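Proline iminopeptidase (Streptomyces halstedii, PDB 3WMR) is an amidohydrolase of the alpha/beta hydrolase fold with a hydrophobic tunnel for polyketide substrates, classed in peptidase family S33 and inferred to release N-terminal proline from peptides. Local coordinates at residues 136-150 / 253-266. Sequence-based numbering, arbitrary orientation.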
ATOM      1  N   ALA A 136     -10.802  -1.018  -9.280  1.00 23.63           N
ATOM      2  CA  ALA A 136     -12.094  -0.345  -9.163  1.00 23.83           C
ATOM      3  C   ALA A 136     -12.552   0.300 -10.487  1.00 25.05           C
ATOM      4  O   ALA A 136     -13.750   0.444 -10.718  1.00 25.47           O
ATOM      5  CB  ALA A 136     -12.059   0.706  -8.066  1.00 23.55           C
ATOM      6  N   ALA A 137     -11.601   0.665 -11.340  1.00 25.58           N
ATOM      7  CA  ALA A 137     -11.901   1.374 -12.574  1.00 26.64           C
ATOM      8  C   ALA A 137     -12.520   0.451 -13.628  1.00 27.94           C
ATOM      9  O   ALA A 137     -13.173   0.920 -14.546  1.00 27.51           O
ATOM     10  CB  ALA A 137     -10.652   2.050 -13.116  1.00 26.13           C
ATOM     11  N   ARG A 138     -12.347  -0.851 -13.452  1.00 29.54           N
ATOM     12  CA  ARG A 138     -13.001  -1.850 -14.290  1.00 32.18           C
ATOM     13  C   ARG A 138     -14.433  -2.130 -13.868  1.00 32.08           C
ATOM     14  O   ARG A 138     -15.117  -2.927 -14.502  1.00 31.40           O
ATOM     15  CB  ARG A 138     -12.194  -3.145 -14.264  1.00 34.26           C
ATOM     16  CG  ARG A 138     -10.760  -2.915 -14.687  1.00 37.11           C
ATOM     17  CD  ARG A 138      -9.947  -4.191 -14.682  1.00 39.98           C
ATOM     18  NE  ARG A 138      -8.649  -4.130 -15.387  1.00 42.70           N
ATOM     19  CZ  ARG A 138      -7.848  -3.067 -15.550  1.00 42.17           C
ATOM     20  NH1 ARG A 138      -8.125  -1.862 -15.056  1.00 43.84           N
ATOM     21  NH2 ARG A 138      -6.708  -3.228 -16.211  1.00 42.16           N
ATOM     22  N   ARG A 139     -14.874  -1.497 -12.781  1.00 31.03           N
ATOM     23  CA  ARG A 139     -16.257  -1.547 -12.349  1.00 30.49           C
ATOM     24  C   ARG A 139     -16.735  -2.972 -12.073  1.00 31.04           C
ATOM     25  O   ARG A 139     -17.754  -3.404 -12.626  1.00 32.18           O
ATOM     26  CB  ARG A 139     -17.170  -0.844 -13.384  1.00 31.28           C
ATOM     27  CG  ARG A 139     -16.865   0.646 -13.528  1.00 31.18           C
ATOM     28  CD  ARG A 139     -17.698   1.305 -14.628  1.00 32.14           C
ATOM     29  NE  ARG A 139     -17.562   2.761 -14.615  1.00 32.38           N
ATOM     30  CZ  ARG A 139     -18.234   3.602 -15.407  1.00 35.11           C
ATOM     31  NH1 ARG A 139     -19.112   3.146 -16.291  1.00 36.00           N
ATOM     32  NH2 ARG A 139     -18.029   4.912 -15.322  1.00 35.15           N
ATOM     33  N   PRO A 140     -16.009  -3.710 -11.220  1.00 29.39           N
ATOM     34  CA  PRO A 140     -16.443  -5.063 -10.873  1.00 29.85           C
ATOM     35  C   PRO A 140     -17.707  -5.011 -10.008  1.00 30.03           C
ATOM     36  O   PRO A 140     -17.869  -4.080  -9.210  1.00 29.74           O
ATOM     37  CB  PRO A 140     -15.259  -5.606 -10.059  1.00 30.14           C
ATOM     38  CG  PRO A 140     -14.691  -4.402  -9.398  1.00 28.95           C
ATOM     39  CD  PRO A 140     -14.920  -3.243 -10.334  1.00 29.45           C
ATOM     40  N   ALA A 141     -18.580  -6.001 -10.163  1.00 30.68           N
ATOM     41  CA  ALA A 141     -19.927  -5.968  -9.577  1.00 30.85           C
ATOM     42  C   ALA A 141     -19.957  -6.035  -8.053  1.00 29.74           C
ATOM     43  O   ALA A 141     -20.806  -5.405  -7.410  1.00 31.40           O
ATOM     44  CB  ALA A 141     -20.778  -7.098 -10.167  1.00 31.54           C
ATOM     45  N   GLY A 142     -19.056  -6.809  -7.465  1.00 28.05           N
ATOM     46  CA  GLY A 142     -19.095  -7.029  -6.017  1.00 27.83           C
ATOM     47  C   GLY A 142     -18.460  -5.948  -5.165  1.00 26.05           C
ATOM     48  O   GLY A 142     -18.612  -5.952  -3.941  1.00 26.17           O
ATOM     49  N   LEU A 143     -17.737  -5.026  -5.792  1.00 25.54           N
ATOM     50  CA  LEU A 143     -17.053  -3.960  -5.058  1.00 24.11           C
ATOM     51  C   LEU A 143     -18.023  -2.902  -4.500  1.00 24.41           C
ATOM     52  O   LEU A 143     -18.744  -2.246  -5.259  1.00 23.23           O
ATOM     53  CB  LEU A 143     -16.001  -3.287  -5.931  1.00 23.84           C
ATOM     54  CG  LEU A 143     -15.224  -2.147  -5.242  1.00 23.01           C
ATOM     55  CD1 LEU A 143     -14.323  -2.709  -4.141  1.00 22.38           C
ATOM     56  CD2 LEU A 143     -14.426  -1.355  -6.261  1.00 23.22           C
ATOM     57  N   ARG A 144     -17.992  -2.726  -3.174  1.00 24.15           N
ATOM     58  CA  ARG A 144     -18.829  -1.742  -2.464  1.00 25.23           C
ATOM     59  C   ARG A 144     -18.202  -0.361  -2.248  1.00 23.73           C
ATOM     60  O   ARG A 144     -18.915   0.642  -2.156  1.00 24.30           O
ATOM     61  CB  ARG A 144     -19.198  -2.276  -1.081  1.00 26.68           C
ATOM     62  CG  ARG A 144     -20.249  -3.355  -1.101  1.00 29.46           C
ATOM     63  CD  ARG A 144     -20.435  -3.981   0.269  1.00 30.92           C
ATOM     64  NE  ARG A 144     -21.529  -3.396   1.007  1.00 33.18           N
ATOM     65  CZ  ARG A 144     -22.723  -3.960   1.203  1.00 32.73           C
ATOM     66  NH1 ARG A 144     -23.023  -5.159   0.719  1.00 34.96           N
ATOM     67  NH2 ARG A 144     -23.629  -3.302   1.890  1.00 31.14           N
ATOM     68  N   GLY A 145     -16.886  -0.320  -2.112  1.00 22.54           N
ATOM     69  CA  GLY A 145     -16.173   0.892  -1.752  1.00 21.45           C
ATOM     70  C   GLY A 145     -14.681   0.692  -1.909  1.00 21.11           C
ATOM     71  O   GLY A 145     -14.196  -0.432  -1.897  1.00 21.51           O
ATOM     72  N   LEU A 146     -13.957   1.790  -2.057  1.00 20.54           N
ATOM     73  CA  LEU A 146     -12.508   1.768  -2.191  1.00 20.79           C
ATOM     74  C   LEU A 146     -11.895   2.771  -1.244  1.00 20.18           C
ATOM     75  O   LEU A 146     -12.286   3.948  -1.230  1.00 20.05           O
ATOM     76  CB  LEU A 146     -12.082   2.155  -3.611  1.00 21.11           C
ATOM     77  CG  LEU A 146     -10.588   2.423  -3.871  1.00 21.46           C
ATOM     78  CD1 LEU A 146      -9.753   1.166  -3.675  1.00 21.35           C
ATOM     79  CD2 LEU A 146     -10.416   2.976  -5.297  1.00 21.47           C
ATOM     80  N   VAL A 147     -10.896   2.328  -0.497  1.00 20.73           N
ATOM     81  CA  VAL A 147     -10.051   3.254   0.241  1.00 21.01           C
ATOM     82  C   VAL A 147      -8.645   3.252  -0.369  1.00 20.19           C
ATOM     83  O   VAL A 147      -8.048   2.202  -0.596  1.00 20.16           O
ATOM     84  CB  VAL A 147      -9.967   2.911   1.726  1.00 21.78           C
ATOM     85  CG1 VAL A 147      -9.175   3.987   2.473  1.00 22.23           C
ATOM     86  CG2 VAL A 147     -11.369   2.765   2.297  1.00 23.39           C
ATOM     87  N   VAL A 148      -8.151   4.445  -0.655  1.00 19.95           N
ATOM     88  CA  VAL A 148      -6.788   4.641  -1.112  1.00 19.88           C
ATOM     89  C   VAL A 148      -6.076   5.444  -0.024  1.00 19.86           C
ATOM     90  O   VAL A 148      -6.289   6.654   0.124  1.00 19.75           O
ATOM     91  CB  VAL A 148      -6.701   5.321  -2.504  1.00 20.54           C
ATOM     92  CG1 VAL A 148      -7.357   4.433  -3.545  1.00 20.40           C
ATOM     93  CG2 VAL A 148      -7.321   6.711  -2.498  1.00 20.98           C
ATOM     94  N   ALA A 149      -5.259   4.718   0.742  1.00 19.84           N
ATOM     95  CA  ALA A 149      -4.595   5.214   1.922  1.00 20.27           C
ATOM     96  C   ALA A 149      -3.107   5.384   1.660  1.00 20.40           C
ATOM     97  O   ALA A 149      -2.441   4.418   1.305  1.00 19.95           O
ATOM     98  CB  ALA A 149      -4.793   4.224   3.065  1.00 20.10           C
ATOM     99  N   ASN A 150      -2.591   6.605   1.840  1.00 20.96           N
ATOM    100  CA  ASN A 150      -1.158   6.881   1.707  1.00 20.85           C
ATOM    101  C   ASN A 150      -0.677   6.499   0.324  1.00 19.64           C
ATOM    102  O   ASN A 150       0.425   5.980   0.138  1.00 18.65           O
ATOM    103  CB  ASN A 150      -0.362   6.140   2.780  1.00 21.14           C
ATOM    104  CG  ASN A 150      -1.058   6.167   4.126  1.00 21.70           C
ATOM    105  OD1 ASN A 150      -1.184   7.223   4.751  1.00 24.46           O
ATOM    106  ND2 ASN A 150      -1.554   5.038   4.548  1.00 21.00           N
ATOM    107  N   ASP A 253     -13.485   6.561 -13.987  1.00 27.72           N
ATOM    108  CA  ASP A 253     -14.356   5.392 -14.159  1.00 28.37           C
ATOM    109  C   ASP A 253     -14.754   4.707 -12.847  1.00 27.83           C
ATOM    110  O   ASP A 253     -15.580   3.781 -12.842  1.00 27.57           O
ATOM    111  CB  ASP A 253     -13.687   4.368 -15.078  1.00 29.74           C
ATOM    112  CG  ASP A 253     -13.582   4.851 -16.538  1.00 32.30           C
ATOM    113  OD1 ASP A 253     -14.316   5.771 -16.960  1.00 33.97           O
ATOM    114  OD2 ASP A 253     -12.737   4.302 -17.263  1.00 33.96           O
ATOM    115  N   ILE A 254     -14.156   5.134 -11.740  1.00 26.03           N
ATOM    116  CA  ILE A 254     -14.466   4.555 -10.423  1.00 24.91           C
ATOM    117  C   ILE A 254     -15.842   5.038  -9.972  1.00 25.03           C
ATOM    118  O   ILE A 254     -16.050   6.245  -9.777  1.00 26.55           O
ATOM    119  CB  ILE A 254     -13.380   4.911  -9.384  1.00 22.91           C
ATOM    120  CG1 ILE A 254     -12.051   4.250  -9.767  1.00 22.27           C
ATOM    121  CG2 ILE A 254     -13.799   4.463  -7.993  1.00 22.77           C
ATOM    122  CD1 ILE A 254     -10.842   4.776  -9.020  1.00 21.68           C
ATOM    123  N   GLN A 255     -16.770   4.101  -9.814  1.00 25.20           N
ATOM    124  CA  GLN A 255     -18.170   4.420  -9.492  1.00 26.96           C
ATOM    125  C   GLN A 255     -18.494   4.338  -8.002  1.00 27.32           C
ATOM    126  O   GLN A 255     -19.490   4.914  -7.536  1.00 29.55           O
ATOM    127  CB  GLN A 255     -19.102   3.465 -10.223  1.00 28.79           C
ATOM    128  CG  GLN A 255     -19.129   3.689 -11.722  1.00 30.32           C
ATOM    129  CD  GLN A 255     -19.997   2.669 -12.450  1.00 32.22           C
ATOM    130  OE1 GLN A 255     -19.926   1.480 -12.177  1.00 33.14           O
ATOM    131  NE2 GLN A 255     -20.801   3.137 -13.398  1.00 33.04           N
ATOM    132  N   VAL A 256     -17.664   3.624  -7.255  1.00 24.63           N
ATOM    133  CA  VAL A 256     -17.994   3.360  -5.862  1.00 23.77           C
ATOM    134  C   VAL A 256     -17.552   4.542  -5.015  1.00 23.45           C
ATOM    135  O   VAL A 256     -16.699   5.329  -5.426  1.00 23.02           O
ATOM    136  CB  VAL A 256     -17.375   2.035  -5.383  1.00 23.09           C
ATOM    137  CG1 VAL A 256     -18.035   0.871  -6.102  1.00 23.09           C
ATOM    138  CG2 VAL A 256     -15.859   2.009  -5.588  1.00 23.41           C
ATOM    139  N   PRO A 257     -18.150   4.681  -3.825  1.00 23.13           N
ATOM    140  CA  PRO A 257     -17.661   5.711  -2.945  1.00 22.85           C
ATOM    141  C   PRO A 257     -16.228   5.385  -2.499  1.00 21.98           C
ATOM    142  O   PRO A 257     -15.932   4.273  -2.032  1.00 20.75           O
ATOM    143  CB  PRO A 257     -18.647   5.695  -1.763  1.00 22.92           C
ATOM    144  CG  PRO A 257     -19.624   4.613  -2.032  1.00 23.41           C
ATOM    145  CD  PRO A 257     -19.138   3.802  -3.182  1.00 22.62           C
ATOM    146  N   THR A 258     -15.368   6.379  -2.659  1.00 21.78           N
ATOM    147  CA  THR A 258     -13.947   6.246  -2.463  1.00 21.61           C
ATOM    148  C   THR A 258     -13.510   7.181  -1.346  1.00 21.54           C
ATOM    149  O   THR A 258     -14.032   8.304  -1.225  1.00 22.00           O
ATOM    150  CB  THR A 258     -13.201   6.559  -3.777  1.00 21.63           C
ATOM    151  OG1 THR A 258     -13.611   5.620  -4.786  1.00 21.24           O
ATOM    152  CG2 THR A 258     -11.679   6.469  -3.580  1.00 21.84           C
ATOM    153  N   MET A 259     -12.577   6.724  -0.510  1.00 21.65           N
ATOM    154  CA  MET A 259     -12.013   7.592   0.536  1.00 21.36           C
ATOM    155  C   MET A 259     -10.500   7.725   0.346  1.00 21.37           C
ATOM    156  O   MET A 259      -9.802   6.710   0.219  1.00 20.37           O
ATOM    157  CB  MET A 259     -12.303   7.074   1.954  1.00 22.03           C
ATOM    158  CG  MET A 259     -11.719   7.978   3.036  1.00 22.07           C
ATOM    159  SD  MET A 259     -12.222   7.662   4.753  1.00 23.68           S
ATOM    160  CE  MET A 259     -11.875   5.912   4.845  1.00 22.07           C
ATOM    161  N   VAL A 260     -10.012   8.972   0.318  1.00 21.38           N
ATOM    162  CA  VAL A 260      -8.584   9.255   0.328  1.00 22.15           C
ATOM    163  C   VAL A 260      -8.185   9.549   1.766  1.00 22.75           C
ATOM    164  O   VAL A 260      -8.766  10.436   2.392  1.00 22.90           O
ATOM    165  CB  VAL A 260      -8.227  10.466  -0.546  1.00 23.38           C
ATOM    166  CG1 VAL A 260      -6.738  10.791  -0.437  1.00 23.94           C
ATOM    167  CG2 VAL A 260      -8.627  10.208  -1.997  1.00 22.53           C
ATOM    168  N   LEU A 261      -7.219   8.792   2.277  1.00 22.38           N
ATOM    169  CA  LEU A 261      -6.766   8.921   3.654  1.00 23.62           C
ATOM    170  C   LEU A 261      -5.258   9.008   3.624  1.00 24.11           C
ATOM    171  O   LEU A 261      -4.594   8.077   3.165  1.00 23.26           O
ATOM    172  CB  LEU A 261      -7.209   7.717   4.487  1.00 23.71           C
ATOM    173  CG  LEU A 261      -6.974   7.796   6.011  1.00 25.10           C
ATOM    174  CD1 LEU A 261      -8.066   7.015   6.724  1.00 25.08           C
ATOM    175  CD2 LEU A 261      -5.605   7.283   6.437  1.00 25.61           C
ATOM    176  N   ILE A 262      -4.727  10.133   4.102  1.00 24.42           N
ATOM    177  CA  ILE A 262      -3.293  10.331   4.192  1.00 24.45           C
ATOM    178  C   ILE A 262      -2.966  10.891   5.564  1.00 25.29           C
ATOM    179  O   ILE A 262      -3.869  11.319   6.321  1.00 24.99           O
ATOM    180  CB  ILE A 262      -2.762  11.285   3.089  1.00 25.18           C
ATOM    181  CG1 ILE A 262      -3.433  12.661   3.204  1.00 26.06           C
ATOM    182  CG2 ILE A 262      -3.007  10.715   1.691  1.00 24.64           C
ATOM    183  CD1 ILE A 262      -2.809  13.720   2.330  1.00 26.22           C
ATOM    184  N   GLY A 263      -1.684  10.852   5.910  1.00 26.14           N
ATOM    185  CA  GLY A 263      -1.191  11.567   7.097  1.00 26.94           C
ATOM    186  C   GLY A 263      -0.800  12.982   6.721  1.00 28.77           C
ATOM    187  O   GLY A 263      -0.414  13.233   5.582  1.00 29.04           O
ATOM    188  N   ARG A 264      -0.884  13.912   7.675  1.00 30.96           N
ATOM    189  CA  ARG A 264      -0.464  15.303   7.441  1.00 32.76           C
ATOM    190  C   ARG A 264       1.007  15.356   6.998  1.00 32.42           C
ATOM    191  O   ARG A 264       1.365  16.119   6.097  1.00 31.10           O
ATOM    192  CB  ARG A 264      -0.704  16.162   8.704  1.00 35.20           C
ATOM    193  CG  ARG A 264      -0.268  17.636   8.621  1.00 37.97           C
ATOM    194  CD  ARG A 264      -0.844  18.377   7.405  1.00 39.70           C
ATOM    195  NE  ARG A 264      -2.256  18.762   7.554  1.00 42.02           N
ATOM    196  CZ  ARG A 264      -3.114  18.997   6.549  1.00 43.18           C
ATOM    197  NH1 ARG A 264      -2.753  18.869   5.266  1.00 43.28           N
ATOM    198  NH2 ARG A 264      -4.367  19.342   6.830  1.00 43.72           N
ATOM    199  N   HIS A 265       1.830  14.502   7.607  1.00 32.89           N
ATOM    200  CA  HIS A 265       3.275  14.434   7.335  1.00 32.78           C
ATOM    201  C   HIS A 265       3.659  13.374   6.276  1.00 29.58           C
ATOM    202  O   HIS A 265       4.832  13.079   6.084  1.00 28.37           O
ATOM    203  CB  HIS A 265       4.007  14.150   8.653  1.00 34.66           C
ATOM    204  CG  HIS A 265       3.659  15.114   9.745  1.00 38.01           C
ATOM    205  ND1 HIS A 265       2.996  14.733  10.896  1.00 40.39           N
ATOM    206  CD2 HIS A 265       3.856  16.450   9.850  1.00 39.51           C
ATOM    207  CE1 HIS A 265       2.814  15.791  11.667  1.00 40.73           C
ATOM    208  NE2 HIS A 265       3.324  16.846  11.056  1.00 41.28           N
ATOM    209  N   ASP A 266       2.660  12.829   5.584  1.00 27.27           N
ATOM    210  CA  ASP A 266       2.834  11.722   4.652  1.00 25.40           C
ATOM    211  C   ASP A 266       3.725  12.106   3.465  1.00 23.98           C
ATOM    212  O   ASP A 266       3.593  13.193   2.904  1.00 24.13           O
ATOM    213  CB  ASP A 266       1.448  11.301   4.143  1.00 25.63           C
ATOM    214  CG  ASP A 266       1.379   9.862   3.633  1.00 25.49           C
ATOM    215  OD1 ASP A 266       2.378   9.298   3.100  1.00 24.91           O
ATOM    216  OD2 ASP A 266       0.252   9.314   3.732  1.00 26.04           O
TER
HETATM  217  O   HOH W   1     -16.002   1.257  -9.452  1.00 24.34           O
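The backbone oxygen of Asp253 receives the side chain of Arg139 in an almost straight bond, NE to O 2.8 Å with an N-H...O angle of 174°; NE lies in the carbonyl plane, on a lone pair, and the oxygen lies in the guanidinium plane. That plane is also stacked: the amide of Gln255 lies over one face, only 3° from parallel, with NE2 3.3 Å from Arg139 CZ. The arginine chain, extended from CG to NE, carries the guanidinium out to Asp253 and Gln255, where its edge meets one and a face the other. A water joins the same two chain stretches, donating to Ala136 O and accepting from Gln255 N.

Farther along, the segments become neighbouring parallel strands, 143-149 and 258-263, in the central sheet of the alpha/beta hydrolase fold. The ladder alternates in direction: Leu146 N donates to Pro257 O, Met259 N to Leu146 O, Val148 N to Met259 O, Leu261 N to Val148 O, and Asn150 N to Leu261 O (2.8 Å). On the face bearing Leu146 and Val148, Val148 CG2 meets Val260 CG2 at 3.8 Å, and Ser133 of helix 127-137 touches both Leu146 and Val148. Across the sheet, Met259 bends at chi3 (51°), and its CE reaches Val147 CG1 at 4.1 Å, where Tyr310 of helix 300-312 touches both residues.

From Gly263, the last residue of its strand, a type I turn brings round Asp266, the predicted acidic member of the catalytic triad with Ser126 and His293. Its OD2 accepts Gly263 N through the anti lone pair at 3.3 Å, while OD1 bonds to Ala268 N and to His293 ND1.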